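Local coordinates for protein HcgC (Methanococcus maripaludis S2, PDB 5O4J) that probably transfers a methyl group from S-adenosylmethionine to a pyridinol carbon during biosynthesis of the [Fe]-hydrogenase cofactor, at residues L37-Y51 with L61-I73. Sequence-based numbering, arbitrary orientation.
Sequences LEGEEFKQAIVFGAY and LLKDCEEVIIVDI. With SAH (S-adenosyl-L-homocysteine), chain E.
Strands 42-48 and 65-72 pair in parallel within the seven-stranded mixed sheet, joined by helix 54-60 as the beta-alpha-beta unit of a Rossmann-like methyltransferase fold. The ladder is regular from A45 to G49: V47 N gives a 2.8 Å bond to I69 O, and V71 N an equal one to V47 O. On the L61 face, V47 splits its branches, CG2 meeting L61 CD1 at 3.7 Å and CG1 meeting I70 CD1. On the other, V71 CB comes obliquely to the F48 ring, V71 CG1 lies close to F48 CE1, and I46 CG2 touches V71 CG2. Q44, with CG anti to the backbone N (chi1 -179°) and the chain extended beyond it, lies alongside E67, its NE2 reaching E67 OE2 at 3.0 Å from above the carboxylate plane; NE2 also bonds S103 O, and OE1 takes N105 N. An alanine here would remove this amide and is likely to leave E67 and the 103-105 backbone without their shared partner. At the C-terminal ends D72 receives the SAH ribose, O2' on OD1 and O3' on OD2 (both 2.7 Å). A50 N meets the anti lone pair of OD2 at 2.9 Å, and Q74 N bonds OD1. Backbone N-H groups hold both carboxylate oxygens, which probably fixes their rotation toward the ribose diol.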
ATOM      1  N   LEU A  37       1.328 -21.565  30.420  1.00 21.10           N
ATOM      2  CA  LEU A  37       1.411 -21.962  31.823  1.00 21.72           C
ATOM      3  C   LEU A  37       0.813 -23.340  32.096  1.00 22.34           C
ATOM      4  O   LEU A  37       1.040 -23.892  33.177  1.00 22.16           O
ATOM      5  CB  LEU A  37       0.745 -20.903  32.705  1.00 23.22           C
ATOM      6  CG  LEU A  37       1.468 -19.551  32.752  1.00 21.46           C
ATOM      7  CD1 LEU A  37       0.735 -18.568  33.638  1.00 21.45           C
ATOM      8  CD2 LEU A  37       2.905 -19.712  33.233  1.00 24.67           C
ATOM      9  N   GLU A  38       0.048 -23.895  31.168  1.00 23.47           N
ATOM     10  CA  GLU A  38      -0.382 -25.294  31.246  1.00 22.93           C
ATOM     11  C   GLU A  38      -1.096 -25.615  32.557  1.00 24.30           C
ATOM     12  O   GLU A  38      -0.994 -26.727  33.090  1.00 27.91           O
ATOM     13  CB  GLU A  38       0.819 -26.215  31.051  1.00 25.80           C
ATOM     14  CG  GLU A  38       1.474 -26.046  29.692  1.00 34.42           C
ATOM     15  CD  GLU A  38       2.753 -26.852  29.540  1.00 39.04           C
ATOM     16  OE1 GLU A  38       3.269 -26.927  28.408  1.00 41.37           O
ATOM     17  OE2 GLU A  38       3.266 -27.371  30.556  1.00 40.48           O
ATOM     18  N   GLY A  39      -1.870 -24.653  33.057  1.00 25.38           N
ATOM     19  CA  GLY A  39      -2.663 -24.875  34.251  1.00 26.59           C
ATOM     20  C   GLY A  39      -1.883 -24.918  35.541  1.00 25.56           C
ATOM     21  O   GLY A  39      -2.455 -25.259  36.581  1.00 27.53           O
ATOM     22  N   GLU A  40      -0.594 -24.589  35.511  1.00 25.61           N
ATOM     23  CA  GLU A  40       0.192 -24.562  36.737  1.00 28.07           C
ATOM     24  C   GLU A  40      -0.344 -23.496  37.688  1.00 29.61           C
ATOM     25  O   GLU A  40      -0.742 -22.404  37.274  1.00 29.55           O
ATOM     26  CB  GLU A  40       1.670 -24.303  36.421  1.00 30.08           C
ATOM     27  CG  GLU A  40       2.576 -24.383  37.652  1.00 33.73           C
ATOM     28  CD  GLU A  40       4.062 -24.423  37.322  1.00 34.81           C
ATOM     29  OE1 GLU A  40       4.427 -24.447  36.131  1.00 33.33           O
ATOM     30  OE2 GLU A  40       4.873 -24.447  38.272  1.00 33.74           O
ATOM     31  N   GLU A  41      -0.370 -23.833  38.971  1.00 27.11           N
ATOM     32  CA  GLU A  41      -0.821 -22.925  40.010  1.00 32.24           C
ATOM     33  C   GLU A  41       0.385 -22.321  40.717  1.00 32.38           C
ATOM     34  O   GLU A  41       1.424 -22.970  40.877  1.00 30.98           O
ATOM     35  CB  GLU A  41      -1.725 -23.664  40.999  1.00 40.83           C
ATOM     36  CG  GLU A  41      -3.075 -24.034  40.397  1.00 45.95           C
ATOM     37  CD  GLU A  41      -3.915 -24.915  41.300  1.00 52.86           C
ATOM     38  OE1 GLU A  41      -3.455 -25.262  42.405  1.00 53.60           O
ATOM     39  OE2 GLU A  41      -5.046 -25.255  40.903  1.00 58.82           O
ATOM     40  N   PHE A  42       0.235 -21.067  41.133  1.00 32.46           N
ATOM     41  CA  PHE A  42       1.332 -20.293  41.688  1.00 33.26           C
ATOM     42  C   PHE A  42       0.871 -19.598  42.960  1.00 33.05           C
ATOM     43  O   PHE A  42      -0.296 -19.222  43.093  1.00 32.03           O
ATOM     44  CB  PHE A  42       1.840 -19.242  40.683  1.00 30.50           C
ATOM     45  CG  PHE A  42       2.357 -19.828  39.399  1.00 27.50           C
ATOM     46  CD1 PHE A  42       3.689 -20.205  39.271  1.00 26.48           C
ATOM     47  CD2 PHE A  42       1.511 -20.017  38.325  1.00 27.04           C
ATOM     48  CE1 PHE A  42       4.159 -20.754  38.086  1.00 23.94           C
ATOM     49  CE2 PHE A  42       1.975 -20.565  37.139  1.00 24.72           C
ATOM     50  CZ  PHE A  42       3.295 -20.926  37.014  1.00 25.89           C
ATOM     51  N   LYS A  43       1.812 -19.406  43.886  1.00 32.44           N
ATOM     52  CA  LYS A  43       1.500 -18.723  45.134  1.00 32.37           C
ATOM     53  C   LYS A  43       1.507 -17.215  44.956  1.00 33.78           C
ATOM     54  O   LYS A  43       0.669 -16.513  45.536  1.00 34.73           O
ATOM     55  CB  LYS A  43       2.502 -19.130  46.219  1.00 37.72           C
ATOM     56  CG  LYS A  43       2.250 -20.516  46.793  1.00 52.63           C
ATOM     57  CD  LYS A  43       3.392 -20.964  47.697  1.00 67.67           C
ATOM     58  CE  LYS A  43       3.047 -22.250  48.437  1.00 77.20           C
ATOM     59  NZ  LYS A  43       2.952 -23.423  47.522  1.00 82.16           N
ATOM     60  N   GLN A  44       2.439 -16.694  44.159  1.00 33.59           N
ATOM     61  CA  GLN A  44       2.583 -15.251  44.018  1.00 32.34           C
ATOM     62  C   GLN A  44       3.111 -14.915  42.634  1.00 32.14           C
ATOM     63  O   GLN A  44       4.227 -15.303  42.276  1.00 29.57           O
ATOM     64  CB  GLN A  44       3.515 -14.704  45.092  1.00 32.70           C
ATOM     65  CG  GLN A  44       3.704 -13.201  45.033  1.00 31.98           C
ATOM     66  CD  GLN A  44       4.706 -12.719  46.050  1.00 37.31           C
ATOM     67  OE1 GLN A  44       5.911 -12.862  45.863  1.00 40.10           O
ATOM     68  NE2 GLN A  44       4.210 -12.168  47.150  1.00 40.57           N
ATOM     69  N   ALA A  45       2.318 -14.175  41.872  1.00 31.31           N
ATOM     70  CA  ALA A  45       2.711 -13.706  40.554  1.00 28.18           C
ATOM     71  C   ALA A  45       2.976 -12.212  40.621  1.00 27.37           C
ATOM     72  O   ALA A  45       2.200 -11.465  41.222  1.00 31.27           O
ATOM     73  CB  ALA A  45       1.628 -13.997  39.515  1.00 31.12           C
ATOM     74  N   ILE A  46       4.080 -11.783  40.019  1.00 25.92           N
ATOM     75  CA  ILE A  46       4.396 -10.367  39.882  1.00 26.56           C
ATOM     76  C   ILE A  46       4.452 -10.036  38.398  1.00 27.33           C
ATOM     77  O   ILE A  46       5.166 -10.695  37.632  1.00 26.46           O
ATOM     78  CB  ILE A  46       5.710 -10.000  40.592  1.00 31.88           C
ATOM     79  CG1 ILE A  46       5.501 -10.138  42.102  1.00 37.51           C
ATOM     80  CG2 ILE A  46       6.142  -8.574  40.222  1.00 32.55           C
ATOM     81  CD1 ILE A  46       6.622  -9.606  42.969  1.00 42.48           C
ATOM     82  N   VAL A  47       3.677  -9.033  38.000  1.00 27.37           N
ATOM     83  CA  VAL A  47       3.583  -8.579  36.620  1.00 25.09           C
ATOM     84  C   VAL A  47       4.115  -7.155  36.568  1.00 28.13           C
ATOM     85  O   VAL A  47       3.591  -6.269  37.259  1.00 30.86           O
ATOM     86  CB  VAL A  47       2.137  -8.642  36.109  1.00 25.37           C
ATOM     87  CG1 VAL A  47       2.044  -8.134  34.673  1.00 28.01           C
ATOM     88  CG2 VAL A  47       1.596 -10.057  36.235  1.00 26.55           C
ATOM     89  N   PHE A  48       5.151  -6.935  35.758  1.00 23.58           N
ATOM     90  CA  PHE A  48       5.713  -5.604  35.553  1.00 23.82           C
ATOM     91  C   PHE A  48       5.070  -4.970  34.325  1.00 22.96           C
ATOM     92  O   PHE A  48       5.093  -5.553  33.235  1.00 22.59           O
ATOM     93  CB  PHE A  48       7.231  -5.663  35.376  1.00 23.99           C
ATOM     94  CG  PHE A  48       7.977  -6.067  36.610  1.00 27.30           C
ATOM     95  CD1 PHE A  48       8.360  -5.125  37.545  1.00 26.07           C
ATOM     96  CD2 PHE A  48       8.310  -7.393  36.824  1.00 28.52           C
ATOM     97  CE1 PHE A  48       9.048  -5.496  38.683  1.00 27.53           C
ATOM     98  CE2 PHE A  48       9.002  -7.767  37.959  1.00 27.83           C
ATOM     99  CZ  PHE A  48       9.374  -6.821  38.884  1.00 28.20           C
ATOM    100  N   GLY A  49       4.501  -3.776  34.504  1.00 22.09           N
ATOM    101  CA  GLY A  49       3.922  -3.024  33.410  1.00 19.98           C
ATOM    102  C   GLY A  49       2.410  -3.106  33.370  1.00 20.39           C
ATOM    103  O   GLY A  49       1.848  -4.067  32.846  1.00 20.91           O
ATOM    104  N   ALA A  50       1.746  -2.101  33.940  1.00 21.16           N
ATOM    105  CA  ALA A  50       0.286  -2.109  34.020  1.00 22.60           C
ATOM    106  C   ALA A  50      -0.349  -1.744  32.684  1.00 24.46           C
ATOM    107  O   ALA A  50      -1.385  -2.301  32.307  1.00 23.82           O
ATOM    108  CB  ALA A  50      -0.184  -1.151  35.113  1.00 24.43           C
ATOM    109  N   TYR A  51       0.252  -0.804  31.964  1.00 21.49           N
ATOM    110  CA  TYR A  51      -0.265  -0.360  30.682  1.00 20.65           C
ATOM    111  C   TYR A  51       0.401  -1.165  29.567  1.00 20.94           C
ATOM    112  O   TYR A  51       1.598  -1.448  29.679  1.00 20.41           O
ATOM    113  CB  TYR A  51       0.003   1.135  30.523  1.00 19.55           C
ATOM    114  CG  TYR A  51      -0.182   1.686  29.127  1.00 17.92           C
ATOM    115  CD1 TYR A  51       0.829   1.587  28.190  1.00 18.78           C
ATOM    116  CD2 TYR A  51      -1.350   2.340  28.766  1.00 18.60           C
ATOM    117  CE1 TYR A  51       0.682   2.092  26.925  1.00 22.48           C
ATOM    118  CE2 TYR A  51      -1.504   2.865  27.501  1.00 18.26           C
ATOM    119  CZ  TYR A  51      -0.489   2.736  26.580  1.00 20.53           C
ATOM    120  OH  TYR A  51      -0.651   3.262  25.310  1.00 22.47           O
ATOM    121  N   LEU A  61      -4.677 -13.951  35.649  1.00 24.06           N
ATOM    122  CA  LEU A  61      -3.882 -14.867  36.460  1.00 24.31           C
ATOM    123  C   LEU A  61      -4.554 -15.235  37.777  1.00 27.68           C
ATOM    124  O   LEU A  61      -4.110 -16.182  38.436  1.00 28.57           O
ATOM    125  CB  LEU A  61      -2.520 -14.244  36.765  1.00 25.71           C
ATOM    126  CG  LEU A  61      -1.616 -13.949  35.570  1.00 26.53           C
ATOM    127  CD1 LEU A  61      -0.427 -13.152  36.054  1.00 26.82           C
ATOM    128  CD2 LEU A  61      -1.170 -15.233  34.877  1.00 25.54           C
ATOM    129  N   LEU A  62      -5.608 -14.521  38.170  1.00 30.60           N
ATOM    130  CA  LEU A  62      -6.208 -14.727  39.487  1.00 33.05           C
ATOM    131  C   LEU A  62      -6.711 -16.149  39.680  1.00 32.66           C
ATOM    132  O   LEU A  62      -6.713 -16.654  40.810  1.00 33.80           O
ATOM    133  CB  LEU A  62      -7.344 -13.729  39.693  1.00 31.42           C
ATOM    134  CG  LEU A  62      -6.898 -12.279  39.872  1.00 32.85           C
ATOM    135  CD1 LEU A  62      -8.083 -11.356  39.741  1.00 30.58           C
ATOM    136  CD2 LEU A  62      -6.234 -12.109  41.227  1.00 36.95           C
ATOM    137  N   LYS A  63      -7.150 -16.809  38.607  1.00 31.05           N
ATOM    138  CA  LYS A  63      -7.702 -18.151  38.748  1.00 33.12           C
ATOM    139  C   LYS A  63      -6.672 -19.106  39.338  1.00 31.64           C
ATOM    140  O   LYS A  63      -6.951 -19.814  40.313  1.00 33.51           O
ATOM    141  CB  LYS A  63      -8.203 -18.657  37.394  1.00 36.49           C
ATOM    142  CG  LYS A  63      -8.802 -20.064  37.437  1.00 45.25           C
ATOM    143  CD  LYS A  63      -8.776 -20.709  36.064  1.00 54.57           C
ATOM    144  CE  LYS A  63      -9.076 -22.194  36.141  1.00 63.91           C
ATOM    145  NZ  LYS A  63      -8.976 -22.845  34.807  1.00 71.02           N
ATOM    146  N   ASP A  64      -5.472 -19.127  38.768  1.00 28.43           N
ATOM    147  CA  ASP A  64      -4.455 -20.093  39.149  1.00 29.22           C
ATOM    148  C   ASP A  64      -3.366 -19.527  40.050  1.00 32.23           C
ATOM    149  O   ASP A  64      -2.517 -20.296  40.515  1.00 32.52           O
ATOM    150  CB  ASP A  64      -3.803 -20.680  37.895  1.00 26.87           C
ATOM    151  CG  ASP A  64      -4.750 -21.565  37.110  1.00 34.77           C
ATOM    152  OD1 ASP A  64      -5.754 -22.020  37.692  1.00 34.67           O
ATOM    153  OD2 ASP A  64      -4.471 -21.823  35.923  1.00 38.33           O
ATOM    154  N   CYS A  65      -3.369 -18.224  40.313  1.00 31.95           N
ATOM    155  CA  CYS A  65      -2.362 -17.587  41.154  1.00 33.27           C
ATOM    156  C   CYS A  65      -3.044 -17.062  42.410  1.00 40.51           C
ATOM    157  O   CYS A  65      -3.998 -16.284  42.320  1.00 44.11           O
ATOM    158  CB  CYS A  65      -1.660 -16.454  40.403  1.00 30.15           C
ATOM    159  SG  CYS A  65      -0.776 -16.984  38.927  1.00 31.53           S
ATOM    160  N   GLU A  66      -2.554 -17.494  43.577  1.00 40.17           N
ATOM    161  CA  GLU A  66      -3.169 -17.096  44.842  1.00 44.41           C
ATOM    162  C   GLU A  66      -3.090 -15.587  45.054  1.00 38.05           C
ATOM    163  O   GLU A  66      -4.074 -14.953  45.449  1.00 34.34           O
ATOM    164  CB  GLU A  66      -2.489 -17.830  45.999  1.00 55.44           C
ATOM    165  CG  GLU A  66      -2.775 -19.324  46.047  1.00 64.26           C
ATOM    166  CD  GLU A  66      -2.068 -20.023  47.199  1.00 66.14           C
ATOM    167  OE1 GLU A  66      -1.890 -19.393  48.264  1.00 67.09           O
ATOM    168  OE2 GLU A  66      -1.688 -21.203  47.037  1.00 62.81           O
ATOM    169  N   GLU A  67      -1.939 -14.995  44.764  1.00 35.08           N
ATOM    170  CA  GLU A  67      -1.738 -13.557  44.876  1.00 36.73           C
ATOM    171  C   GLU A  67      -1.152 -13.045  43.572  1.00 34.31           C
ATOM    172  O   GLU A  67      -0.242 -13.661  43.010  1.00 32.13           O
ATOM    173  CB  GLU A  67      -0.799 -13.215  46.034  1.00 37.98           C
ATOM    174  CG  GLU A  67      -0.682 -11.727  46.333  1.00 43.02           C
ATOM    175  CD  GLU A  67       0.350 -11.431  47.406  1.00 45.70           C
ATOM    176  OE1 GLU A  67       0.237 -10.380  48.070  1.00 48.93           O
ATOM    177  OE2 GLU A  67       1.274 -12.254  47.590  1.00 43.18           O
ATOM    178  N   VAL A  68      -1.692 -11.932  43.083  1.00 34.84           N
ATOM    179  CA  VAL A  68      -1.214 -11.307  41.857  1.00 31.13           C
ATOM    180  C   VAL A  68      -0.896  -9.854  42.166  1.00 32.62           C
ATOM    181  O   VAL A  68      -1.755  -9.121  42.666  1.00 32.62           O
ATOM    182  CB  VAL A  68      -2.233 -11.411  40.711  1.00 28.05           C
ATOM    183  CG1 VAL A  68      -1.691 -10.720  39.458  1.00 28.73           C
ATOM    184  CG2 VAL A  68      -2.543 -12.871  40.417  1.00 27.03           C
ATOM    185  N   ILE A  69       0.332  -9.446  41.872  1.00 32.08           N
ATOM    186  CA  ILE A  69       0.794  -8.085  42.098  1.00 30.36           C
ATOM    187  C   ILE A  69       1.190  -7.475  40.765  1.00 29.77           C
ATOM    188  O   ILE A  69       1.957  -8.075  40.006  1.00 29.64           O
ATOM    189  CB  ILE A  69       1.986  -8.049  43.061  1.00 31.52           C
ATOM    190  CG1 ILE A  69       1.627  -8.733  44.382  1.00 37.02           C
ATOM    191  CG2 ILE A  69       2.426  -6.610  43.275  1.00 36.88           C
ATOM    192  CD1 ILE A  69       2.827  -9.156  45.176  1.00 39.78           C
ATOM    193  N   ILE A  70       0.678  -6.281  40.492  1.00 27.70           N
ATOM    194  CA  ILE A  70       1.121  -5.464  39.370  1.00 26.93           C
ATOM    195  C   ILE A  70       2.121  -4.454  39.904  1.00 26.04           C
ATOM    196  O   ILE A  70       1.851  -3.778  40.903  1.00 27.98           O
ATOM    197  CB  ILE A  70      -0.062  -4.750  38.692  1.00 34.41           C
ATOM    198  CG1 ILE A  70      -0.776  -5.688  37.713  1.00 40.96           C
ATOM    199  CG2 ILE A  70       0.400  -3.454  37.991  1.00 41.86           C
ATOM    200  CD1 ILE A  70      -0.319  -5.562  36.259  1.00 47.77           C
ATOM    201  N   VAL A  71       3.262  -4.332  39.232  1.00 25.15           N
ATOM    202  CA  VAL A  71       4.270  -3.343  39.576  1.00 26.05           C
ATOM    203  C   VAL A  71       4.411  -2.402  38.397  1.00 26.92           C
ATOM    204  O   VAL A  71       4.558  -2.854  37.257  1.00 27.27           O
ATOM    205  CB  VAL A  71       5.628  -3.978  39.922  1.00 26.14           C
ATOM    206  CG1 VAL A  71       6.672  -2.886  40.203  1.00 30.84           C
ATOM    207  CG2 VAL A  71       5.485  -4.923  41.100  1.00 30.06           C
ATOM    208  N   ASP A  72       4.355  -1.100  38.669  1.00 26.42           N
ATOM    209  CA  ASP A  72       4.611  -0.116  37.638  1.00 22.72           C
ATOM    210  C   ASP A  72       5.426   1.025  38.216  1.00 23.08           C
ATOM    211  O   ASP A  72       5.229   1.424  39.368  1.00 26.28           O
ATOM    212  CB  ASP A  72       3.328   0.432  37.028  1.00 23.92           C
ATOM    213  CG  ASP A  72       3.552   0.963  35.622  1.00 24.74           C
ATOM    214  OD1 ASP A  72       4.140   2.054  35.481  1.00 23.76           O
ATOM    215  OD2 ASP A  72       3.191   0.252  34.659  1.00 24.83           O
ATOM    216  N   ILE A  73       6.348   1.535  37.402  1.00 25.64           N
ATOM    217  CA  ILE A  73       7.161   2.674  37.798  1.00 29.43           C
ATOM    218  C   ILE A  73       6.318   3.929  37.969  1.00 32.28           C
ATOM    219  O   ILE A  73       6.719   4.847  38.690  1.00 29.34           O
ATOM    220  CB  ILE A  73       8.297   2.872  36.770  1.00 28.15           C
ATOM    221  CG1 ILE A  73       9.379   3.800  37.333  1.00 35.37           C
ATOM    222  CG2 ILE A  73       7.764   3.407  35.438  1.00 23.63           C
ATOM    223  CD1 ILE A  73      10.674   3.739  36.547  1.00 38.74           C
TER
HETATM  224  N   SAH E 301       4.046  -4.178  25.986  1.00 71.85           N
HETATM  225  CA  SAH E 301       2.911  -3.431  26.608  1.00 46.63           C
HETATM  226  CB  SAH E 301       3.262  -1.946  26.690  1.00 32.27           C
HETATM  227  CG  SAH E 301       4.216  -1.659  27.847  1.00 24.54           C
HETATM  228  SD  SAH E 301       4.519   0.079  28.043  1.00 20.90           S
HETATM  229  C   SAH E 301       1.644  -3.579  25.816  1.00 32.69           C
HETATM  230  O   SAH E 301       0.613  -2.980  26.212  1.00 20.96           O
HETATM  231  OXT SAH E 301       1.680  -4.279  24.795  1.00 40.22           O
HETATM  232  C5' SAH E 301       5.552   0.098  29.478  1.00 19.35           C
HETATM  233  C4' SAH E 301       4.776  -0.056  30.781  1.00 19.11           C
HETATM  234  O4' SAH E 301       5.681  -0.510  31.795  1.00 21.19           O
HETATM  235  C3' SAH E 301       4.242   1.275  31.273  1.00 16.70           C
HETATM  236  O3' SAH E 301       3.055   1.098  32.062  1.00 21.24           O
HETATM  237  C2' SAH E 301       5.401   1.782  32.098  1.00 18.34           C
HETATM  238  O2' SAH E 301       5.053   2.788  33.054  1.00 20.73           O
HETATM  239  C1' SAH E 301       5.873   0.516  32.774  1.00 19.13           C
HETATM  240  N9  SAH E 301       7.302   0.516  33.120  1.00 19.73           N
HETATM  241  C8  SAH E 301       8.318   1.015  32.380  1.00 20.04           C
HETATM  242  N7  SAH E 301       9.497   0.794  33.015  1.00 23.17           N
HETATM  243  C5  SAH E 301       9.220   0.130  34.155  1.00 22.06           C
HETATM  244  C6  SAH E 301      10.000  -0.420  35.280  1.00 25.84           C
HETATM  245  N6  SAH E 301      11.346  -0.288  35.301  1.00 29.56           N
HETATM  246  N1  SAH E 301       9.324  -1.038  36.268  1.00 25.34           N
HETATM  247  C2  SAH E 301       7.991  -1.182  36.253  1.00 29.62           C
HETATM  248  N3  SAH E 301       7.213  -0.705  35.267  1.00 26.19           N
HETATM  249  C4  SAH E 301       7.774  -0.056  34.217  1.00 20.65           C
HETATM  250  O   HOH W   1      -5.083 -25.106  37.182  1.00 37.52           O
HETATM  251  O   HOH W   2      -2.080 -21.204  35.116  1.00 27.75           O
HETATM  252  O   HOH W   3      -6.875 -23.287  39.854  1.00 36.05           O